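Local coordinates for cryptochrome DASH, chloroplastic/mitochondrial (Arabidopsis thaliana, PDB 2VTB), which repairs cyclobutane pyrimidine dimers in single-stranded DNA as an FAD- and folate-binding photolyase and may also act as a photoreceptor, at residues V53-A58 with R209-I214. Numbering follows the deposited sequence.
Sequences VLDNDA and RSSTRI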
loop_
_atom_site.group_PDB
_atom_site.type_symbol
_atom_site.label_atom_id
_atom_site.label_comp_id
_atom_site.label_asym_id
_atom_site.label_seq_id
_atom_site.Cartn_x
_atom_site.Cartn_y
_atom_site.Cartn_z
ATOM N N VAL A 53 -23.708 -7.323 12.888
ATOM C CA VAL A 53 -24.634 -7.342 11.761
ATOM C C VAL A 53 -24.912 -5.921 11.233
ATOM O O VAL A 53 -24.983 -5.730 10.028
ATOM C CB VAL A 53 -25.953 -8.033 12.144
ATOM C CG1 VAL A 53 -26.974 -7.904 11.020
ATOM C CG2 VAL A 53 -25.689 -9.504 12.478
ATOM N N LEU A 54 -25.054 -4.938 12.125
ATOM C CA LEU A 54 -25.339 -3.551 11.721
ATOM C C LEU A 54 -24.210 -2.942 10.888
ATOM O O LEU A 54 -23.035 -3.150 11.180
ATOM C CB LEU A 54 -25.557 -2.628 12.938
ATOM C CG LEU A 54 -26.897 -2.558 13.670
ATOM C CD1 LEU A 54 -26.799 -1.553 14.828
ATOM C CD2 LEU A 54 -28.038 -2.181 12.732
ATOM N N ASP A 55 -24.585 -2.172 9.869
ATOM C CA ASP A 55 -23.643 -1.363 9.095
ATOM C C ASP A 55 -22.420 -2.161 8.656
ATOM O O ASP A 55 -21.292 -1.698 8.807
ATOM C CB ASP A 55 -23.225 -0.123 9.905
ATOM C CG ASP A 55 -22.335 0.831 9.109
ATOM O OD1 ASP A 55 -22.568 0.996 7.902
ATOM O OD2 ASP A 55 -21.389 1.401 9.693
ATOM N N ASN A 56 -22.659 -3.349 8.103
ATOM C CA ASN A 56 -21.597 -4.262 7.692
ATOM C C ASN A 56 -21.655 -4.468 6.181
ATOM O O ASN A 56 -22.480 -5.233 5.684
ATOM C CB ASN A 56 -21.750 -5.598 8.436
ATOM C CG ASN A 56 -20.619 -6.585 8.141
ATOM O OD1 ASN A 56 -20.010 -6.566 7.067
ATOM N ND2 ASN A 56 -20.354 -7.476 9.101
ATOM N N ASP A 57 -20.778 -3.778 5.460
ATOM C CA ASP A 57 -20.760 -3.838 3.987
ATOM C C ASP A 57 -20.359 -5.196 3.424
ATOM O O ASP A 57 -20.830 -5.572 2.356
ATOM C CB ASP A 57 -19.844 -2.751 3.413
ATOM C CG ASP A 57 -20.477 -1.370 3.468
ATOM O OD1 ASP A 57 -21.721 -1.298 3.579
ATOM O OD2 ASP A 57 -19.744 -0.360 3.410
ATOM N N ALA A 58 -19.487 -5.919 4.130
ATOM C CA ALA A 58 -19.101 -7.268 3.715
ATOM C C ALA A 58 -20.316 -8.198 3.743
ATOM O O ALA A 58 -20.542 -8.971 2.810
ATOM C CB ALA A 58 -17.976 -7.809 4.597
ATOM N N ARG A 209 -20.305 8.752 4.971
ATOM C CA ARG A 209 -21.403 8.004 4.368
ATOM C C ARG A 209 -22.439 7.622 5.425
ATOM O O ARG A 209 -22.104 7.471 6.608
ATOM C CB ARG A 209 -20.886 6.737 3.694
ATOM C CG ARG A 209 -19.920 6.973 2.548
ATOM C CD ARG A 209 -19.440 5.652 1.980
ATOM N NE ARG A 209 -18.506 5.838 0.874
ATOM C CZ ARG A 209 -18.116 4.868 0.049
ATOM N NH1 ARG A 209 -18.592 3.633 0.164
ATOM N NH2 ARG A 209 -17.265 5.145 -0.921
ATOM N N SER A 210 -23.692 7.466 4.997
ATOM C CA SER A 210 -24.739 6.890 5.851
ATOM C C SER A 210 -24.405 5.445 6.179
ATOM O O SER A 210 -23.707 4.788 5.413
ATOM C CB SER A 210 -26.092 6.919 5.149
ATOM O OG SER A 210 -26.543 8.242 4.987
ATOM N N SER A 211 -24.904 4.951 7.312
ATOM C CA SER A 211 -24.758 3.533 7.640
ATOM C C SER A 211 -25.457 2.693 6.586
ATOM O O SER A 211 -26.517 3.067 6.094
ATOM C CB SER A 211 -25.371 3.215 9.008
ATOM O OG SER A 211 -24.679 3.888 10.034
ATOM N N THR A 212 -24.863 1.560 6.242
ATOM C CA THR A 212 -25.505 0.594 5.364
ATOM C C THR A 212 -26.638 -0.128 6.104
ATOM O O THR A 212 -26.430 -0.646 7.201
ATOM C CB THR A 212 -24.473 -0.435 4.856
ATOM O OG1 THR A 212 -23.410 0.262 4.193
ATOM C CG2 THR A 212 -25.108 -1.421 3.890
ATOM N N ARG A 213 -27.825 -0.168 5.502
ATOM C CA ARG A 213 -28.981 -0.808 6.138
ATOM C C ARG A 213 -29.017 -2.271 5.743
ATOM O O ARG A 213 -28.800 -2.617 4.579
ATOM C CB ARG A 213 -30.314 -0.149 5.757
ATOM C CG ARG A 213 -30.272 1.348 5.479
ATOM C CD ARG A 213 -29.665 2.177 6.590
ATOM N NE ARG A 213 -30.683 2.803 7.433
ATOM C CZ ARG A 213 -30.499 3.904 8.165
ATOM N NH1 ARG A 213 -29.326 4.545 8.167
ATOM N NH2 ARG A 213 -31.500 4.377 8.893
ATOM N N ILE A 214 -29.308 -3.119 6.722
ATOM C CA ILE A 214 -29.268 -4.566 6.560
ATOM C C ILE A 214 -30.691 -5.110 6.720
ATOM O O ILE A 214 -31.405 -4.717 7.643
ATOM C CB ILE A 214 -28.356 -5.219 7.638
ATOM C CG1 ILE A 214 -26.957 -4.572 7.657
ATOM C CG2 ILE A 214 -28.251 -6.724 7.424
ATOM C CD1 ILE A 214 -26.138 -4.750 6.382
HETATM O O HOH W 1 -27.075 -0.973 9.659
HETATM O O HOH W 2 -20.369 2.205 2.391
#
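D55 and D57 meet T212 where the loop after strand 42-47 turns into helix 57-64, in the parallel alpha/beta domain of a class-1 photolyase; residues 209-214 belong to the linker that follows helix 195-205. One well-formed hydrogen bond joins the segments directly: T212 N donates to D55 OD1 over 2.9 Å at 158°, reaching the oxygen on its anti side, 30° out of the carboxylate plane. T212 OG1 is placed to donate to D57 OD1, but at 2.4 Å the pair is too short for its geometry to be trusted. With CG anti to the backbone N (chi1 -175°), the D55 carboxylate extends alongside S211, whose CB lies 3.7 Å from OD1. That carboxylate is also tied to the FAD-binding half of the chain, OD1 by a salt bridge to R301 and OD2 by a hydrogen bond to S299. Without the D55 carboxylate, as with an alanine here, T212 N would probably be left lacking its acceptor and R301 would lose a carboxylate partner, though D57 OD2 also bridges to it. N56 is the N-cap of helix 57-64, its OD1 accepting from L59 N. Water provides two further links. One molecule accepts from D55 N and donates to T212 O at 2.6 Å, beside a CA-H...O contact from D55 CA to the same carbonyl oxygen. The second donates to D57 OD2 and accepts from R209 NH1, bridging opposite charges whose nearest atoms do not touch. Apolar packing closes the other end, where I214 CG2 lies 4.0 Å from V53 CG1. I214 also lies against the backbone of 53-56: CG1, anti to its own carbonyl carbon, comes within 3.3 Å of V53 O, while CD1 stops 3.8 Å from N56 O.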